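Local coordinates for spore coat polysaccharide biosynthesis protein spsE (Bacillus subtilis, PDB 1VLI) that probably acts as a sialic acid synthase-like enzyme, of the N-acylneuraminate-9-phosphate synthase type, in making the spore coat polysaccharide, at residues Ala195-Pro200 and Ser224-His229; Pro201-Leu206 and Thr303-Gly308; Glu228-Ala233 and Leu269-Asp274. All blocks are in the same frame, centred on the assembly; numbering follows the deposited sequence.

Interaction 1. Residues Ala195-Pro200 and Ser224-His229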
loop_
_atom_site.group_PDB
_atom_site.type_symbol
_atom_site.label_atom_id
_atom_site.label_comp_id
_atom_site.label_asym_id
_atom_site.label_seq_id
_atom_site.Cartn_x
_atom_site.Cartn_y
_atom_site.Cartn_z
ATOM N N ALA A 195 -4.432 -9.883 -2.824
ATOM C CA ALA A 195 -3.020 -9.856 -3.300
ATOM C C ALA A 195 -2.726 -10.614 -4.602
ATOM O O ALA A 195 -1.691 -10.383 -5.238
ATOM C CB ALA A 195 -2.030 -10.272 -2.189
ATOM N N LYS A 196 -3.630 -11.505 -4.996
ATOM C CA LYS A 196 -3.582 -12.105 -6.324
ATOM C C LYS A 196 -3.770 -11.059 -7.443
ATOM O O LYS A 196 -4.558 -10.126 -7.313
ATOM C CB LYS A 196 -4.636 -13.208 -6.433
ATOM C CG LYS A 196 -4.511 -14.095 -7.674
ATOM C CD LYS A 196 -3.176 -14.860 -7.745
ATOM C CE LYS A 196 -3.153 -15.804 -8.947
ATOM N NZ LYS A 196 -1.885 -16.576 -8.995
ATOM N N TYR A 197 -3.023 -11.212 -8.530
ATOM C CA TYR A 197 -3.185 -10.347 -9.688
ATOM C C TYR A 197 -3.008 -11.167 -10.974
ATOM O O TYR A 197 -1.945 -11.759 -11.187
ATOM C CB TYR A 197 -2.221 -9.143 -9.632
ATOM C CG TYR A 197 -2.325 -8.191 -10.830
ATOM C CD1 TYR A 197 -3.347 -7.229 -10.914
ATOM C CD2 TYR A 197 -1.390 -8.244 -11.878
ATOM C CE1 TYR A 197 -3.441 -6.356 -12.016
ATOM C CE2 TYR A 197 -1.472 -7.372 -12.977
ATOM C CZ TYR A 197 -2.497 -6.437 -13.037
ATOM O OH TYR A 197 -2.569 -5.592 -14.119
ATOM N N PRO A 198 -4.047 -11.234 -11.814
ATOM C CA PRO A 198 -5.346 -10.639 -11.519
ATOM C C PRO A 198 -6.170 -11.496 -10.539
ATOM O O PRO A 198 -5.886 -12.693 -10.352
ATOM C CB PRO A 198 -6.022 -10.589 -12.892
ATOM C CG PRO A 198 -5.462 -11.764 -13.606
ATOM C CD PRO A 198 -4.040 -11.906 -13.125
ATOM N N ALA A 199 -7.173 -10.867 -9.930
ATOM C CA ALA A 199 -7.996 -11.508 -8.930
ATOM C C ALA A 199 -9.351 -11.840 -9.545
ATOM O O ALA A 199 -10.085 -10.937 -9.949
ATOM C CB ALA A 199 -8.161 -10.596 -7.736
ATOM N N PRO A 200 -9.685 -13.129 -9.633
ATOM C CA PRO A 200 -10.994 -13.541 -10.149
ATOM C C PRO A 200 -12.114 -12.900 -9.313
ATOM O O PRO A 200 -11.953 -12.764 -8.096
ATOM C CB PRO A 200 -10.987 -15.064 -9.962
ATOM C CG PRO A 200 -9.561 -15.453 -9.837
ATOM C CD PRO A 200 -8.849 -14.282 -9.234
ATOM N N SER A 224 -8.739 -1.381 -3.391
ATOM C CA SER A 224 -7.805 -1.540 -4.518
ATOM C C SER A 224 -8.231 -2.779 -5.278
ATOM O O SER A 224 -8.267 -3.882 -4.714
ATOM C CB SER A 224 -6.353 -1.668 -4.086
ATOM O OG SER A 224 -6.065 -0.743 -3.055
ATOM N N ASP A 225 -8.546 -2.567 -6.558
ATOM C CA ASP A 225 -9.149 -3.566 -7.410
ATOM C C ASP A 225 -8.124 -4.243 -8.287
ATOM O O ASP A 225 -7.500 -3.590 -9.124
ATOM C CB ASP A 225 -10.237 -2.911 -8.257
ATOM C CG ASP A 225 -11.058 -3.919 -9.040
ATOM O OD1 ASP A 225 -10.960 -5.138 -8.778
ATOM O OD2 ASP A 225 -11.848 -3.577 -9.940
ATOM N N HIS A 226 -7.954 -5.548 -8.099
ATOM C CA HIS A 226 -7.030 -6.337 -8.906
ATOM C C HIS A 226 -7.702 -7.231 -9.947
ATOM O O HIS A 226 -7.036 -8.021 -10.615
ATOM C CB HIS A 226 -6.098 -7.170 -8.023
ATOM C CG HIS A 226 -5.067 -6.360 -7.308
ATOM N ND1 HIS A 226 -4.704 -6.602 -6.003
ATOM C CD2 HIS A 226 -4.334 -5.297 -7.712
ATOM C CE1 HIS A 226 -3.783 -5.729 -5.636
ATOM N NE2 HIS A 226 -3.544 -4.924 -6.655
ATOM N N SER A 227 -9.015 -7.100 -10.087
ATOM C CA SER A 227 -9.780 -7.843 -11.083
ATOM C C SER A 227 -9.700 -7.182 -12.451
ATOM O O SER A 227 -9.545 -5.962 -12.549
ATOM C CB SER A 227 -11.239 -7.900 -10.670
ATOM O OG SER A 227 -11.854 -6.636 -10.865
ATOM N N GLU A 228 -9.857 -8.004 -13.488
ATOM C CA GLU A 228 -9.704 -7.619 -14.891
ATOM C C GLU A 228 -10.761 -6.648 -15.421
ATOM O O GLU A 228 -10.435 -5.645 -16.064
ATOM C CB GLU A 228 -9.714 -8.866 -15.782
ATOM C CG GLU A 228 -8.502 -9.775 -15.649
ATOM C CD GLU A 228 -8.374 -10.723 -16.831
ATOM O OE1 GLU A 228 -8.130 -10.227 -17.952
ATOM O OE2 GLU A 228 -8.514 -11.954 -16.649
ATOM N N HIS A 229 -12.023 -6.977 -15.180
ATOM C CA HIS A 229 -13.141 -6.214 -15.700
ATOM C C HIS A 229 -13.081 -4.731 -15.325
ATOM O O HIS A 229 -12.781 -4.400 -14.182
ATOM C CB HIS A 229 -14.442 -6.821 -15.189
ATOM C CG HIS A 229 -15.636 -6.382 -15.970
ATOM N ND1 HIS A 229 -16.190 -5.126 -15.841
ATOM C CD2 HIS A 229 -16.355 -7.014 -16.928
ATOM C CE1 HIS A 229 -17.211 -5.010 -16.669
ATOM N NE2 HIS A 229 -17.335 -6.142 -17.337
HETATM O O HOH W 1 -10.711 -10.656 -12.821
#
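His226 meets the loop Lys196-Ala199 with both its backbone and its side chain, at the rim of the TIM barrel where strands 188-193 and 220-225 run out into their loops. Its carbonyl oxygen accepts from Ala199 N at 2.9 Å; the bond is fairly straight (159° at the hydrogen), but the donor stands above the carbonyl plane. The CA-H of Pro198, which follows a cis peptide bond, adds a contact to the same oxygen. One residue on, Ser227 CA lies 3.3 Å from Ala199 O, a second CA-H...O contact, and a water bridges that oxygen to Glu228 N.

The side chains fill in around this backbone pairing. Tyr197, its CG opposite the backbone N (chi1 179°), brings its ring beside the imidazole, CD1 lying 3.9 Å from His226 CD2. The ring planes are nearly perpendicular at 82°, yet the pair is oblique, and His226 CB sits at the tyrosine edge, in the ring plane. Pro198 CB and Glu228 CG lie side by side, 3.8 Å apart, while the methyl of Ala199 packs on His226 CB.

Farther out, His226 ND1 is hydrogen-bonded to Val194 O, which helps fix the imidazole's rotation; NE2 binds the zinc ion, a site shared with His248, whose ring also meets Tyr197. Lys247 forms a salt bridge with Asp225 and hydrogen bonds to the carbonyls of Ser227 and His229. The turn itself is held by Asp225 OD1, which takes Ser227 N at 3.1 Å in an Asx turn and Ser227 OG at 2.7 Å on its syn side.

Interaction 2. Residues Pro201-Leu206 and Thr303-Gly308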
loop_
_atom_site.group_PDB
_atom_site.type_symbol
_atom_site.label_atom_id
_atom_site.label_comp_id
_atom_site.label_asym_id
_atom_site.label_seq_id
_atom_site.Cartn_x
_atom_site.Cartn_y
_atom_site.Cartn_z
ATOM N N PRO A 201 -13.222 -12.512 -9.944
ATOM C CA PRO A 201 -14.368 -11.909 -9.240
ATOM C C PRO A 201 -14.812 -12.591 -7.914
ATOM O O PRO A 201 -15.176 -11.881 -6.970
ATOM C CB PRO A 201 -15.503 -12.005 -10.276
ATOM C CG PRO A 201 -14.828 -11.993 -11.578
ATOM C CD PRO A 201 -13.474 -12.632 -11.390
ATOM N N GLU A 202 -14.805 -13.934 -7.871
ATOM C CA GLU A 202 -15.246 -14.731 -6.701
ATOM C C GLU A 202 -14.445 -14.390 -5.452
ATOM O O GLU A 202 -14.903 -14.638 -4.326
ATOM C CB GLU A 202 -15.090 -16.239 -6.943
ATOM C CG GLU A 202 -15.462 -16.734 -8.333
ATOM C CD GLU A 202 -14.330 -16.589 -9.341
ATOM O OE1 GLU A 202 -13.233 -17.131 -9.091
ATOM O OE2 GLU A 202 -14.546 -15.945 -10.394
ATOM N N TYR A 203 -13.246 -13.839 -5.663
ATOM C CA TYR A 203 -12.329 -13.540 -4.573
ATOM C C TYR A 203 -12.382 -12.102 -4.059
ATOM O O TYR A 203 -11.600 -11.728 -3.177
ATOM C CB TYR A 203 -10.896 -13.939 -4.940
ATOM C CG TYR A 203 -10.732 -15.427 -5.127
ATOM C CD1 TYR A 203 -10.732 -16.302 -4.026
ATOM C CD2 TYR A 203 -10.605 -15.974 -6.408
ATOM C CE1 TYR A 203 -10.592 -17.682 -4.203
ATOM C CE2 TYR A 203 -10.458 -17.349 -6.595
ATOM C CZ TYR A 203 -10.453 -18.192 -5.493
ATOM O OH TYR A 203 -10.309 -19.542 -5.691
ATOM N N SER A 204 -13.315 -11.313 -4.577
ATOM C CA SER A 204 -13.457 -9.905 -4.189
ATOM C C SER A 204 -13.767 -9.704 -2.703
ATOM O O SER A 204 -13.259 -8.757 -2.093
ATOM C CB SER A 204 -14.553 -9.246 -5.011
ATOM O OG SER A 204 -14.298 -9.432 -6.387
ATOM N N ASN A 205 -14.611 -10.580 -2.150
ATOM C CA ASN A 205 -15.180 -10.422 -0.819
ATOM C C ASN A 205 -15.549 -8.983 -0.475
ATOM O O ASN A 205 -15.101 -8.455 0.535
ATOM C CB ASN A 205 -14.245 -11.006 0.243
ATOM C CG ASN A 205 -14.134 -12.522 0.146
ATOM O OD1 ASN A 205 -15.115 -13.283 0.388
ATOM N ND2 ASN A 205 -12.938 -12.982 -0.197
ATOM N N LEU A 206 -16.387 -8.364 -1.294
ATOM C CA LEU A 206 -16.789 -6.963 -1.078
ATOM C C LEU A 206 -17.601 -6.675 0.200
ATOM O O LEU A 206 -17.663 -5.522 0.648
ATOM C CB LEU A 206 -17.521 -6.419 -2.308
ATOM C CG LEU A 206 -16.800 -6.386 -3.656
ATOM C CD1 LEU A 206 -17.528 -5.465 -4.626
ATOM C CD2 LEU A 206 -15.368 -5.908 -3.479
ATOM N N THR A 303 -7.269 -13.786 4.897
ATOM C CA THR A 303 -6.587 -14.156 3.647
ATOM C C THR A 303 -7.434 -15.128 2.780
ATOM O O THR A 303 -8.198 -15.954 3.316
ATOM C CB THR A 303 -5.185 -14.728 3.979
ATOM O OG1 THR A 303 -4.389 -14.800 2.787
ATOM C CG2 THR A 303 -5.278 -16.169 4.489
ATOM N N THR A 304 -7.321 -15.025 1.452
ATOM C CA THR A 304 -8.126 -15.875 0.549
ATOM C C THR A 304 -7.475 -17.243 0.254
ATOM O O THR A 304 -6.308 -17.479 0.605
ATOM C CB THR A 304 -8.519 -15.139 -0.782
ATOM O OG1 THR A 304 -7.344 -14.646 -1.439
ATOM C CG2 THR A 304 -9.370 -13.881 -0.516
ATOM N N ALA A 305 -8.251 -18.141 -0.367
ATOM C CA ALA A 305 -7.740 -19.427 -0.860
ATOM C C ALA A 305 -6.562 -19.272 -1.844
ATOM O O ALA A 305 -5.653 -20.105 -1.832
ATOM C CB ALA A 305 -8.870 -20.268 -1.471
ATOM N N ILE A 306 -6.575 -18.204 -2.665
ATOM C CA ILE A 306 -5.496 -17.886 -3.650
ATOM C C ILE A 306 -4.345 -16.987 -3.129
ATOM O O ILE A 306 -3.354 -16.758 -3.839
ATOM C CB ILE A 306 -6.071 -17.299 -4.992
ATOM C CG1 ILE A 306 -6.896 -16.032 -4.728
ATOM C CG2 ILE A 306 -6.842 -18.372 -5.781
ATOM C CD1 ILE A 306 -7.095 -15.148 -5.937
ATOM N N GLU A 307 -4.487 -16.472 -1.906
ATOM C CA GLU A 307 -3.386 -15.795 -1.203
ATOM C C GLU A 307 -2.694 -16.767 -0.212
ATOM O O GLU A 307 -1.485 -16.985 -0.297
ATOM C CB GLU A 307 -3.873 -14.501 -0.510
ATOM C CG GLU A 307 -4.270 -13.359 -1.454
ATOM C CD GLU A 307 -5.228 -12.343 -0.819
ATOM O OE1 GLU A 307 -6.219 -12.737 -0.162
ATOM O OE2 GLU A 307 -5.003 -11.132 -0.986
ATOM N N GLY A 308 -3.470 -17.342 0.710
ATOM C CA GLY A 308 -3.008 -18.423 1.594
ATOM C C GLY A 308 -2.012 -18.063 2.690
ATOM O O GLY A 308 -0.809 -18.321 2.544
#
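Tyr203 and Ile306 carry the apolar part of this surface contact. Ile306 CG1 stands over the centre of the phenol ring, 3.8 Å from its centroid and 8° off the normal, a CH-pi contact. The rest of the side chain spreads along the same ring: CD1 lies 3.6 Å from Tyr203 CD2, and CG2 is equally close to CZ at the hydroxyl end. A chi1 of 58° places Ile306 CG1 between backbone N and carbonyl carbon, and both branches lie across the ring. Ala305 CB and Thr304 CB approach more obliquely, at CE1 and CD1.

The contact joins the loop after TIM-barrel strand 188-193, which includes a short 3-10 turn beginning at Pro201, to the segment 303-308, between helices 293-296 and 310-313. Thr304 CG2 slides past Asn205 ND2 at 3.7 Å, the two side chains running in opposite directions; Asn205 OD1 accepts from Ser298 N.

Polar bonds hold each side in shape. Glu307 OE1 receives Thr304 N through its anti lone pair and Thr304 OG1, at 2.6 Å, from above the carboxylate plane. In the 3-10 turn, Ser204 N and OG reach Pro201 O from one face of its plane, OG at 2.7 Å.

Interaction 3. Residues Glu228-Ala233 and Leu269-Asp274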
loop_
_atom_site.group_PDB
_atom_site.type_symbol
_atom_site.label_atom_id
_atom_site.label_comp_id
_atom_site.label_asym_id
_atom_site.label_seq_id
_atom_site.Cartn_x
_atom_site.Cartn_y
_atom_site.Cartn_z
ATOM N N GLU A 228 -9.857 -8.004 -13.488
ATOM C CA GLU A 228 -9.704 -7.619 -14.891
ATOM C C GLU A 228 -10.761 -6.648 -15.421
ATOM O O GLU A 228 -10.435 -5.645 -16.064
ATOM C CB GLU A 228 -9.714 -8.866 -15.782
ATOM C CG GLU A 228 -8.502 -9.775 -15.649
ATOM C CD GLU A 228 -8.374 -10.723 -16.831
ATOM O OE1 GLU A 228 -8.130 -10.227 -17.952
ATOM O OE2 GLU A 228 -8.514 -11.954 -16.649
ATOM N N HIS A 229 -12.023 -6.977 -15.180
ATOM C CA HIS A 229 -13.141 -6.214 -15.700
ATOM C C HIS A 229 -13.081 -4.731 -15.325
ATOM O O HIS A 229 -12.781 -4.400 -14.182
ATOM C CB HIS A 229 -14.442 -6.821 -15.189
ATOM C CG HIS A 229 -15.636 -6.382 -15.970
ATOM N ND1 HIS A 229 -16.190 -5.126 -15.841
ATOM C CD2 HIS A 229 -16.355 -7.014 -16.928
ATOM C CE1 HIS A 229 -17.211 -5.010 -16.669
ATOM N NE2 HIS A 229 -17.335 -6.142 -17.337
ATOM N N PRO A 230 -13.376 -3.841 -16.268
ATOM C CA PRO A 230 -13.310 -2.387 -16.001
ATOM C C PRO A 230 -14.298 -1.803 -14.962
ATOM O O PRO A 230 -13.902 -0.879 -14.238
ATOM C CB PRO A 230 -13.526 -1.752 -17.400
ATOM C CG PRO A 230 -13.215 -2.852 -18.365
ATOM C CD PRO A 230 -13.730 -4.111 -17.678
ATOM N N THR A 231 -15.539 -2.320 -14.883
ATOM C CA THR A 231 -16.596 -1.707 -14.048
ATOM C C THR A 231 -17.284 -2.585 -12.980
ATOM O O THR A 231 -17.808 -2.050 -11.995
ATOM C CB THR A 231 -17.715 -1.072 -14.916
ATOM O OG1 THR A 231 -18.118 -1.990 -15.941
ATOM C CG2 THR A 231 -17.228 0.167 -15.683
ATOM N N GLU A 232 -17.337 -3.902 -13.149
ATOM C CA GLU A 232 -18.214 -4.661 -12.241
ATOM C C GLU A 232 -17.828 -4.584 -10.756
ATOM O O GLU A 232 -18.677 -4.278 -9.926
ATOM C CB GLU A 232 -18.525 -6.085 -12.734
ATOM C CG GLU A 232 -17.574 -7.189 -12.308
ATOM C CD GLU A 232 -18.216 -8.559 -12.445
ATOM O OE1 GLU A 232 -19.455 -8.615 -12.420
ATOM O OE2 GLU A 232 -17.491 -9.570 -12.583
ATOM N N ALA A 233 -16.549 -4.796 -10.429
ATOM C CA ALA A 233 -16.133 -4.686 -9.042
ATOM C C ALA A 233 -15.955 -3.234 -8.551
ATOM O O ALA A 233 -16.365 -2.960 -7.415
ATOM C CB ALA A 233 -14.911 -5.533 -8.749
ATOM N N LEU A 269 -10.080 2.739 -18.695
ATOM C CA LEU A 269 -9.908 3.570 -17.491
ATOM C C LEU A 269 -10.996 4.628 -17.419
ATOM O O LEU A 269 -11.683 4.718 -16.394
ATOM C CB LEU A 269 -8.507 4.221 -17.411
ATOM C CG LEU A 269 -8.137 4.936 -16.089
ATOM C CD1 LEU A 269 -8.000 3.980 -14.878
ATOM C CD2 LEU A 269 -6.870 5.780 -16.210
ATOM N N LYS A 270 -11.154 5.402 -18.504
ATOM C CA LYS A 270 -12.259 6.374 -18.674
ATOM C C LYS A 270 -13.634 5.730 -18.438
ATOM O O LYS A 270 -14.516 6.323 -17.811
ATOM C CB LYS A 270 -12.202 7.003 -20.072
ATOM C CG LYS A 270 -13.125 8.213 -20.304
ATOM N N GLU A 271 -13.790 4.507 -18.938
ATOM C CA GLU A 271 -15.004 3.728 -18.791
ATOM C C GLU A 271 -15.295 3.431 -17.308
ATOM O O GLU A 271 -16.423 3.646 -16.851
ATOM C CB GLU A 271 -14.856 2.449 -19.609
ATOM C CG GLU A 271 -16.030 1.495 -19.589
ATOM C CD GLU A 271 -15.772 0.252 -20.429
ATOM O OE1 GLU A 271 -14.978 0.340 -21.402
ATOM O OE2 GLU A 271 -16.374 -0.814 -20.121
HETATM N N MSE A 272 -14.280 2.960 -16.569
HETATM C CA MSE A 272 -14.388 2.751 -15.122
HETATM C C MSE A 272 -14.831 4.007 -14.393
HETATM O O MSE A 272 -15.775 3.964 -13.602
HETATM C CB MSE A 272 -13.083 2.277 -14.509
HETATM C CG MSE A 272 -13.269 1.865 -13.030
HETATM SE SE MSE A 272 -11.597 1.566 -12.104
HETATM C CE MSE A 272 -10.810 3.541 -12.104
ATOM N N VAL A 273 -14.127 5.109 -14.649
ATOM C CA VAL A 273 -14.424 6.421 -14.055
ATOM C C VAL A 273 -15.874 6.838 -14.308
ATOM O O VAL A 273 -16.575 7.245 -13.375
ATOM C CB VAL A 273 -13.419 7.525 -14.539
ATOM C CG1 VAL A 273 -13.816 8.900 -14.010
ATOM C CG2 VAL A 273 -11.957 7.176 -14.099
ATOM N N ASP A 274 -16.324 6.716 -15.558
ATOM C CA ASP A 274 -17.695 7.021 -15.905
ATOM C C ASP A 274 -18.667 6.065 -15.171
ATOM O O ASP A 274 -19.708 6.488 -14.660
ATOM C CB ASP A 274 -17.900 6.960 -17.429
ATOM C CG ASP A 274 -17.108 8.051 -18.203
ATOM O OD1 ASP A 274 -16.593 9.018 -17.587
ATOM O OD2 ASP A 274 -16.959 8.016 -19.456
#
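Pro230-Thr231, the turn leading into helix 232-239, packs against one turn of helix 266-285, with Thr231 CA 5.1 Å from Met272 CA. Both belong to the outer layer of the TIM barrel: helix 232-239 follows strand 220-225, and helix 266-285 also packs inward on strand 30-36.

The contact is mainly van der Waals. The carbonyl oxygen of Pro230 presses on the aliphatic start of Met272, a selenomethionine in this crystal, lying 3.1 Å from CG and 3.3 Å from CB. Because Met272 CG is turned to the far side from its own N (chi1 -172°), the chain leaves the helix past this oxygen; a bend at chi3 then leads its end away from the turn, and the buried side chain packs on Ile31 of strand 30-36.

Next to it, Thr231 puts its methyl rather than its hydroxyl against the helix: CG2 rests 3.8 Å from Glu271 O and 3.9 Å from Met272 CA. OG1 sits between the backbone N and the carbonyl carbon (chi1 47°), which leaves CG2 to make this approach. Although Thr231 occupies the N-cap position of helix 232-239, its side chain makes no capping bond.

Glu271 reaches over to the proline ring with an extended chain. The two side chains run obliquely to one another, and OE2 comes to 4.0 Å from Pro230 CB, a contact with the ring's carbons at the exposed margin.

The turn is braced from within by His229. Pro230 CD lies over one face of the imidazole and Glu232 CB over the opposite face, both toward the rim, while Thr231 N donates to ND1 close to the ring plane, at 3.0 Å with an N-H...N angle of 160°.

Overall arrangement
All three contacts lie on the same side of the chain's centre, among loops and helices around the TIM barrel. Interactions 1 and 2, centres about 9 Å apart, divide the loop between strand 188-193 and helix 208-215: 195-200 faces strand 220-225 at the zinc site, 201-206 the segment 303-308 ahead of helix 310-313. Ile306 packs on Lys196 and Pro200. Their segments alternate in sequence; both segments of interaction 3 fall between 201-206 and 303-308. Interaction 3, its centre about 12 Å from that of interaction 1, shares Glu228 and His229 with it and leads the chain from the metal-site loop into helix 232-239. Interactions 2 and 3, centres about 20 Å apart, touch where Pro201 packs on Glu232.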